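Local coordinates for protein isomaltodextranase (Arthrobacter globiformis, PDB 5AWO) that hydrolyses alpha-1,6-glucosidic linkages in dextran-like polysaccharides, releasing successive isomaltose units from the non-reducing chain ends as a family 27 glycoside hydrolase, at residues A[373-378]-A[481-486]; A[485-490]-A[500-505]; A[542-547]-A[599-604]. All blocks are in the same frame, centred on the assembly; numbering follows the deposited sequence.

Interaction 1 (A[373-378]-A[481-486]); sequences VGKPLY and AAWGGG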
loop_
_atom_site.group_PDB
_atom_site.type_symbol
_atom_site.label_atom_id
_atom_site.label_comp_id
_atom_site.label_asym_id
_atom_site.label_seq_id
_atom_site.Cartn_x
_atom_site.Cartn_y
_atom_site.Cartn_z
ATOM N N VAL A 373 -5.466 -7.489 2.622
ATOM C CA VAL A 373 -4.055 -7.093 2.741
ATOM C C VAL A 373 -3.357 -8.203 3.521
ATOM O O VAL A 373 -3.490 -8.286 4.752
ATOM C CB VAL A 373 -3.886 -5.727 3.470
ATOM C CG1 VAL A 373 -2.416 -5.349 3.581
ATOM C CG2 VAL A 373 -4.686 -4.647 2.777
ATOM N N GLY A 374 -2.656 -9.091 2.813
ATOM C CA GLY A 374 -1.977 -10.218 3.446
ATOM C C GLY A 374 -0.656 -9.822 4.045
ATOM O O GLY A 374 -0.085 -8.763 3.701
ATOM N N LYS A 375 -0.208 -10.660 4.973
ATOM C CA LYS A 375 1.159 -10.679 5.438
ATOM C C LYS A 375 1.777 -12.015 5.067
ATOM O O LYS A 375 1.090 -13.022 5.005
ATOM C CB LYS A 375 1.255 -10.451 6.962
ATOM C CG LYS A 375 1.283 -8.967 7.337
ATOM C CD LYS A 375 1.279 -8.722 8.854
ATOM C CE LYS A 375 1.668 -7.300 9.251
ATOM N NZ LYS A 375 0.706 -6.293 8.775
ATOM N N PRO A 376 3.100 -12.021 4.838
ATOM C CA PRO A 376 3.812 -13.295 4.752
ATOM C C PRO A 376 3.725 -13.973 6.107
ATOM O O PRO A 376 3.531 -13.272 7.123
ATOM C CB PRO A 376 5.258 -12.869 4.471
ATOM C CG PRO A 376 5.361 -11.549 5.194
ATOM C CD PRO A 376 4.021 -10.894 5.014
ATOM N N LEU A 377 3.875 -15.287 6.169
ATOM C CA LEU A 377 3.922 -15.913 7.486
ATOM C C LEU A 377 5.170 -15.432 8.236
ATOM O O LEU A 377 6.280 -15.622 7.788
ATOM C CB LEU A 377 3.952 -17.429 7.357
ATOM C CG LEU A 377 3.817 -18.226 8.650
ATOM C CD1 LEU A 377 2.470 -17.976 9.315
ATOM C CD2 LEU A 377 4.023 -19.701 8.350
ATOM N N TYR A 378 4.975 -14.803 9.391
ATOM C CA TYR A 378 6.109 -14.384 10.213
ATOM C C TYR A 378 6.704 -15.583 10.942
ATOM O O TYR A 378 5.942 -16.417 11.458
ATOM C CB TYR A 378 5.711 -13.268 11.197
ATOM C CG TYR A 378 5.785 -11.889 10.567
ATOM C CD1 TYR A 378 5.057 -11.579 9.423
ATOM C CD2 TYR A 378 6.632 -10.915 11.076
ATOM C CE1 TYR A 378 5.120 -10.321 8.841
ATOM C CE2 TYR A 378 6.713 -9.655 10.482
ATOM C CZ TYR A 378 5.961 -9.379 9.348
ATOM O OH TYR A 378 6.062 -8.122 8.771
ATOM N N ALA A 481 -2.926 -8.548 11.534
ATOM C CA ALA A 481 -3.541 -7.243 11.431
ATOM C C ALA A 481 -2.513 -6.174 11.058
ATOM O O ALA A 481 -1.404 -6.513 10.673
ATOM C CB ALA A 481 -4.242 -6.898 12.752
ATOM N N ALA A 482 -2.931 -4.907 11.132
ATOM C CA ALA A 482 -2.081 -3.773 10.832
ATOM C C ALA A 482 -1.395 -3.278 12.089
ATOM O O ALA A 482 -2.059 -3.102 13.111
ATOM C CB ALA A 482 -2.890 -2.660 10.190
ATOM N N TRP A 483 -0.103 -3.008 11.997
ATOM C CA TRP A 483 0.728 -2.546 13.101
ATOM C C TRP A 483 1.241 -1.142 12.837
ATOM O O TRP A 483 1.685 -0.845 11.732
ATOM C CB TRP A 483 1.945 -3.434 13.315
ATOM C CG TRP A 483 1.662 -4.903 13.313
ATOM C CD1 TRP A 483 0.539 -5.515 13.771
ATOM C CD2 TRP A 483 2.501 -5.936 12.795
ATOM N NE1 TRP A 483 0.626 -6.867 13.582
ATOM C CE2 TRP A 483 1.835 -7.157 13.006
ATOM C CE3 TRP A 483 3.774 -5.955 12.210
ATOM C CZ2 TRP A 483 2.360 -8.378 12.593
ATOM C CZ3 TRP A 483 4.295 -7.157 11.812
ATOM C CH2 TRP A 483 3.595 -8.369 12.026
ATOM N N GLY A 484 1.218 -0.281 13.863
ATOM C CA GLY A 484 1.807 1.039 13.763
ATOM C C GLY A 484 2.527 1.485 15.025
ATOM O O GLY A 484 2.382 0.862 16.083
ATOM N N GLY A 485 3.364 2.518 14.881
ATOM C CA GLY A 485 3.988 3.178 16.033
ATOM C C GLY A 485 4.979 2.376 16.835
ATOM O O GLY A 485 5.342 2.793 17.945
ATOM N N GLY A 486 5.446 1.249 16.294
ATOM C CA GLY A 486 6.402 0.400 16.979
ATOM C C GLY A 486 5.826 -0.941 17.392
ATOM O O GLY A 486 6.584 -1.830 17.767
HETATM O O HOH W 1 1.458 -3.584 9.552
#
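Trp483 meets Lys375 across one face of its indole and Tyr378 along its six-membered edge, and these three side chains carry the contact. Lys375 runs extended from strand 375-378 (chi2 176°), which carries CE over the six-membered ring, 3.5 Å from Trp483 CH2. The bend at its last torsion, chi4, then turns the ammonium toward Ala481 while keeping it above the same ring, with Lys375 NZ 4.4 Å from the six-membered ring centroid of Trp483 and close to the ring normal, a CH-pi and cation-pi pair on one surface. Lys375 NZ donates to the backbone O of Ala481 (2.8 Å), which it meets tilted by 23° from the carbonyl plane. A water accepts from Lys375 NZ and from the backbone N of Trp483, and Asn306 OD1 is a further hydrogen-bond partner of the buried ammonium.

Tyr378 offers its ring face to the tryptophan edge in a T-shaped pair, planes at 80°, with Tyr378 CE2 3.7 Å from Trp483 CH2. The polar ends point to other partners: Tyr378 OH bonds Ser303 OG, and Trp483 NE1 bonds Ala478 O. Strand 375-378 belongs to an antiparallel sheet that follows the barrel, whereas strand 482-484 edges a sheet of the CBM35-type module; the contact is a buried aromatic and cation-pi interface between the two beta domains.

Interaction 2 (A[485-490]-A[500-505]); sequences GGAGFN and GFVDGL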
loop_
_atom_site.group_PDB
_atom_site.type_symbol
_atom_site.label_atom_id
_atom_site.label_comp_id
_atom_site.label_asym_id
_atom_site.label_seq_id
_atom_site.Cartn_x
_atom_site.Cartn_y
_atom_site.Cartn_z
ATOM N N GLY A 485 3.364 2.518 14.881
ATOM C CA GLY A 485 3.988 3.178 16.033
ATOM C C GLY A 485 4.979 2.376 16.835
ATOM O O GLY A 485 5.342 2.793 17.945
ATOM N N GLY A 486 5.446 1.249 16.294
ATOM C CA GLY A 486 6.402 0.400 16.979
ATOM C C GLY A 486 5.826 -0.941 17.392
ATOM O O GLY A 486 6.584 -1.830 17.767
ATOM N N ALA A 487 4.508 -1.112 17.328
ATOM C CA ALA A 487 3.940 -2.455 17.509
ATOM C C ALA A 487 4.508 -3.399 16.465
ATOM O O ALA A 487 4.755 -2.986 15.313
ATOM C CB ALA A 487 2.441 -2.441 17.394
ATOM N N GLY A 488 4.693 -4.664 16.840
ATOM C CA GLY A 488 5.230 -5.637 15.884
ATOM C C GLY A 488 5.073 -7.059 16.321
ATOM O O GLY A 488 4.508 -7.341 17.369
ATOM N N PHE A 489 5.557 -7.971 15.486
ATOM C CA PHE A 489 5.408 -9.390 15.727
ATOM C C PHE A 489 6.388 -9.947 16.740
ATOM O O PHE A 489 7.572 -9.655 16.691
ATOM C CB PHE A 489 5.646 -10.139 14.415
ATOM C CG PHE A 489 5.592 -11.634 14.548
ATOM C CD1 PHE A 489 4.371 -12.272 14.496
ATOM C CD2 PHE A 489 6.745 -12.388 14.727
ATOM C CE1 PHE A 489 4.293 -13.656 14.632
ATOM C CE2 PHE A 489 6.668 -13.776 14.859
ATOM C CZ PHE A 489 5.440 -14.395 14.788
ATOM N N ASN A 490 5.912 -10.833 17.614
ATOM C CA ASN A 490 6.870 -11.661 18.320
ATOM C C ASN A 490 6.260 -13.025 18.641
ATOM O O ASN A 490 5.093 -13.253 18.382
ATOM C CB ASN A 490 7.382 -10.962 19.599
ATOM C CG ASN A 490 8.850 -11.212 19.848
ATOM O OD1 ASN A 490 9.351 -12.298 19.595
ATOM N ND2 ASN A 490 9.565 -10.192 20.334
ATOM N N GLY A 500 2.180 -16.449 16.629
ATOM C CA GLY A 500 2.753 -15.442 17.518
ATOM C C GLY A 500 1.720 -14.440 17.991
ATOM O O GLY A 500 0.515 -14.734 18.051
ATOM N N PHE A 501 2.186 -13.228 18.283
ATOM C CA PHE A 501 1.368 -12.192 18.855
ATOM C C PHE A 501 1.984 -10.840 18.538
ATOM O O PHE A 501 3.033 -10.769 17.892
ATOM C CB PHE A 501 1.245 -12.383 20.389
ATOM C CG PHE A 501 2.560 -12.545 21.088
ATOM C CD1 PHE A 501 3.290 -11.438 21.542
ATOM C CD2 PHE A 501 3.078 -13.803 21.289
ATOM C CE1 PHE A 501 4.499 -11.612 22.191
ATOM C CE2 PHE A 501 4.284 -13.985 21.929
ATOM C CZ PHE A 501 5.010 -12.884 22.382
ATOM N N VAL A 502 1.348 -9.769 19.003
ATOM C CA VAL A 502 1.913 -8.445 18.838
ATOM C C VAL A 502 2.503 -7.933 20.143
ATOM O O VAL A 502 1.824 -7.975 21.166
ATOM C CB VAL A 502 0.851 -7.475 18.298
ATOM C CG1 VAL A 502 1.327 -6.022 18.391
ATOM C CG2 VAL A 502 0.545 -7.829 16.855
ATOM N N ASP A 503 3.755 -7.498 20.100
ATOM C CA ASP A 503 4.389 -6.826 21.238
ATOM C C ASP A 503 4.733 -5.392 20.865
ATOM O O ASP A 503 4.214 -4.852 19.860
ATOM C CB ASP A 503 5.588 -7.632 21.765
ATOM C CG ASP A 503 6.796 -7.591 20.862
ATOM O OD1 ASP A 503 6.667 -7.031 19.742
ATOM O OD2 ASP A 503 7.854 -8.128 21.264
ATOM N N GLY A 504 5.539 -4.747 21.710
ATOM C CA GLY A 504 5.849 -3.352 21.541
ATOM C C GLY A 504 4.719 -2.431 21.952
ATOM O O GLY A 504 4.734 -1.245 21.600
ATOM N N LEU A 505 3.727 -2.949 22.675
ATOM C CA LEU A 505 2.598 -2.155 23.109
ATOM C C LEU A 505 2.922 -1.659 24.522
ATOM O O LEU A 505 2.482 -2.228 25.510
ATOM C CB LEU A 505 1.295 -2.955 23.053
ATOM C CG LEU A 505 0.842 -3.356 21.633
ATOM C CD1 LEU A 505 -0.238 -4.424 21.699
ATOM C CD2 LEU A 505 0.335 -2.138 20.861
HETATM O O HOH W 2 7.554 -4.476 18.699
HETATM O O HOH W 3 8.692 -7.468 17.985
#
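Asn490 and Asp503 reach across neighbouring strands on one face of the hairpin, where the amide ND2 of Asn490 donates to Asp503 OD2 at 2.8 Å. The carboxylate oxygen lies nearly in the amide plane, but the N-H approaches it from above the carboxylate, the two planes standing 87° apart. Beneath this pair the antiparallel ladder is close-knit. Gly488 and Asp503 form one hydrogen-bonded pair and Asn490 and Phe501 the next, with the non-hydrogen-bonded pair Phe489 and Val502 between them. The bond from Asp503 N to Gly488 O measures 2.8 Å. Packing is close around Gly500, whose CA lies 3.3 Å from Asn490 O and 3.7 Å from Phe489 CE1; a side chain on this glycine would clash with both residues. Phe501, with chi1 at 52°, turns its ring under Asn490, whose backbone O sits over the ring centre, while Trp573 meets the same ring edge-to-face.

The Gly486 end is the wetter side. Ala487 CB makes light apolar touches with Val502 CG1 (3.9 Å) and Leu505 CD2 (4.1 Å), but Gly486 is exposed. Two waters lie against Asp503 OD1: one also reaches Gly486 O and the other Phe489 O, so this carboxylate oxygen is hydrated while OD2 holds the amide. On the other face, Phe489 and Val502 pack against Trp483, and Val502 and Leu505 bond through their backbones to strand 601-609. The result is an antiparallel beta hairpin at the margin of a sheet in the CBM35-type beta-sandwich.

Interaction 3 (A[542-547]-A[599-604]); sequences STMTVT and GAINLN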
loop_
_atom_site.group_PDB
_atom_site.type_symbol
_atom_site.label_atom_id
_atom_site.label_comp_id
_atom_site.label_asym_id
_atom_site.label_seq_id
_atom_site.Cartn_x
_atom_site.Cartn_y
_atom_site.Cartn_z
ATOM N N SER A 542 -2.596 -3.040 33.428
ATOM C CA SER A 542 -2.184 -2.203 32.304
ATOM C C SER A 542 -3.429 -1.669 31.605
ATOM O O SER A 542 -4.519 -2.212 31.757
ATOM C CB SER A 542 -1.341 -3.011 31.330
ATOM O OG SER A 542 -0.120 -3.411 31.893
ATOM N N THR A 543 -3.288 -0.597 30.833
ATOM C CA THR A 543 -4.421 -0.105 30.065
ATOM C C THR A 543 -4.002 0.111 28.611
ATOM O O THR A 543 -2.837 0.342 28.333
ATOM C CB THR A 543 -5.062 1.178 30.649
ATOM O OG1 THR A 543 -4.225 2.322 30.440
ATOM C CG2 THR A 543 -5.334 1.003 32.154
ATOM N N MET A 544 -4.977 0.018 27.725
ATOM C CA MET A 544 -4.814 0.419 26.318
ATOM C C MET A 544 -5.970 1.291 25.913
ATOM O O MET A 544 -7.080 1.146 26.436
ATOM C CB MET A 544 -4.779 -0.814 25.394
ATOM C CG MET A 544 -3.637 -1.748 25.681
ATOM S SD MET A 544 -2.011 -1.151 25.181
ATOM C CE MET A 544 -0.934 -1.710 26.492
ATOM N N THR A 545 -5.719 2.192 24.968
ATOM C CA THR A 545 -6.763 3.026 24.411
ATOM C C THR A 545 -7.389 2.328 23.205
ATOM O O THR A 545 -6.660 1.869 22.313
ATOM C CB THR A 545 -6.193 4.402 24.010
ATOM O OG1 THR A 545 -5.620 5.040 25.171
ATOM C CG2 THR A 545 -7.265 5.269 23.395
ATOM N N VAL A 546 -8.719 2.230 23.190
ATOM C CA VAL A 546 -9.465 1.523 22.141
ATOM C C VAL A 546 -10.460 2.468 21.493
ATOM O O VAL A 546 -11.226 3.150 22.187
ATOM C CB VAL A 546 -10.209 0.278 22.669
ATOM C CG1 VAL A 546 -11.032 -0.385 21.560
ATOM C CG2 VAL A 546 -9.231 -0.721 23.275
ATOM N N THR A 547 -10.429 2.529 20.161
ATOM C CA THR A 547 -11.416 3.264 19.403
ATOM C C THR A 547 -12.069 2.390 18.337
ATOM O O THR A 547 -11.526 1.343 17.933
ATOM C CB THR A 547 -10.831 4.508 18.698
ATOM O OG1 THR A 547 -9.774 4.135 17.782
ATOM C CG2 THR A 547 -10.295 5.508 19.685
ATOM N N GLY A 599 1.317 0.866 31.880
ATOM C CA GLY A 599 1.958 -0.424 31.701
ATOM C C GLY A 599 2.187 -0.860 30.260
ATOM O O GLY A 599 2.628 -0.070 29.414
ATOM N N ALA A 600 1.897 -2.134 30.003
ATOM C CA ALA A 600 2.097 -2.741 28.688
ATOM C C ALA A 600 1.285 -4.034 28.584
ATOM O O ALA A 600 0.966 -4.661 29.598
ATOM C CB ALA A 600 3.566 -3.029 28.475
ATOM N N ILE A 601 0.945 -4.439 27.358
ATOM C CA ILE A 601 0.406 -5.773 27.114
ATOM C C ILE A 601 1.024 -6.332 25.861
ATOM O O ILE A 601 1.562 -5.591 25.040
ATOM C CB ILE A 601 -1.127 -5.835 26.919
ATOM C CG1 ILE A 601 -1.564 -5.292 25.539
ATOM C CG2 ILE A 601 -1.855 -5.152 28.074
ATOM C CD1 ILE A 601 -3.043 -5.486 25.244
ATOM N N ASN A 602 0.919 -7.644 25.725
ATOM C CA ASN A 602 1.101 -8.310 24.423
ATOM C C ASN A 602 -0.282 -8.740 23.976
ATOM O O ASN A 602 -1.082 -9.201 24.790
ATOM C CB ASN A 602 2.030 -9.491 24.539
ATOM C CG ASN A 602 3.467 -9.080 24.802
ATOM O OD1 ASN A 602 3.893 -8.001 24.400
ATOM N ND2 ASN A 602 4.229 -9.940 25.472
ATOM N N LEU A 603 -0.597 -8.587 22.691
ATOM C CA LEU A 603 -1.934 -8.851 22.209
ATOM C C LEU A 603 -1.926 -10.021 21.236
ATOM O O LEU A 603 -1.199 -9.989 20.241
ATOM C CB LEU A 603 -2.530 -7.615 21.532
ATOM C CG LEU A 603 -3.976 -7.739 21.078
ATOM C CD1 LEU A 603 -4.942 -7.791 22.267
ATOM C CD2 LEU A 603 -4.345 -6.603 20.151
ATOM N N ASN A 604 -2.750 -11.031 21.516
ATOM C CA ASN A 604 -2.883 -12.206 20.648
ATOM C C ASN A 604 -4.002 -12.061 19.637
ATOM O O ASN A 604 -3.793 -12.294 18.441
ATOM C CB ASN A 604 -3.126 -13.438 21.511
ATOM C CG ASN A 604 -2.884 -14.741 20.774
ATOM O OD1 ASN A 604 -2.329 -14.798 19.652
ATOM N ND2 ASN A 604 -3.267 -15.798 21.407
#
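With chi1 at -66°, Ser542 holds OG beside its own backbone N and directs it at the carbonyl of Ala600, while bends at the second and third torsions fold Met544 back so that its methyl meets Ile601. The hydroxyl, Ser542 OG, donates to Ala600 O at 2.8 Å. It comes from above the carbonyl plane, 37° out of it, and so does not follow a lone pair. Ser542 OG also lies 3.6 Å from Gly599 CA. A side chain at Gly599 would run into that hydroxyl, and the positive phi of this residue likewise favours glycine.

Beside the polar touch, Met544 and Ile601 form an apolar one. Met544 CE stands 3.4 Å from the backbone N of Ile601 and 3.8 Å from its CG1, while farther back along the methionine CG rests 3.8 Å from Ile601 CD1. The other branch of the isoleucine, CG2, faces Ser542 CB at 3.9 Å, so Ile601 touches both Ser542 and Met544. Met544 is backed by Ile591 of strand 585-592.

An alanine in place of Ser542 would probably leave the Ala600 carbonyl without this hydroxyl donor and open a gap beside Gly599 CA. Strands 542-549 and 601-609 belong to different sheets of the carbohydrate-binding module, and the touching parts run 70° apart, without a backbone ladder between them. Nearby, Asp597 takes hydrogen bonds from Thr543 and Thr545, tying the preceding loop to the same strand. The chemistry implies a mixed seam: within these two segments the side chains of Ser542 and Met544 do the joining, one hydroxyl bond tying the Ala600 carbonyl just before strand 601-609, while Met544 and Ile601 pack between the two sheets.

In the fold
Interactions 1 and 3 are buried, whereas interaction 2 is partly open to water along one edge. Interaction 1 joins two domains and relies on a charge and aromatic rings; interactions 2 and 3 lie within the carbohydrate-binding module, the former built on a backbone ladder, the latter on a hydroxyl and apolar side chains between sheets. Interactions 1 and 2 share Gly485 and Gly486, and Trp483 of interaction 1 lies against the hairpin of interaction 2, which thus backs the domain interface. Strands 501-505 and 601-609 are sheet neighbours, linking interaction 2 to interaction 3. Interactions 1 and 3 do not touch, their centres lying about 17 Å apart.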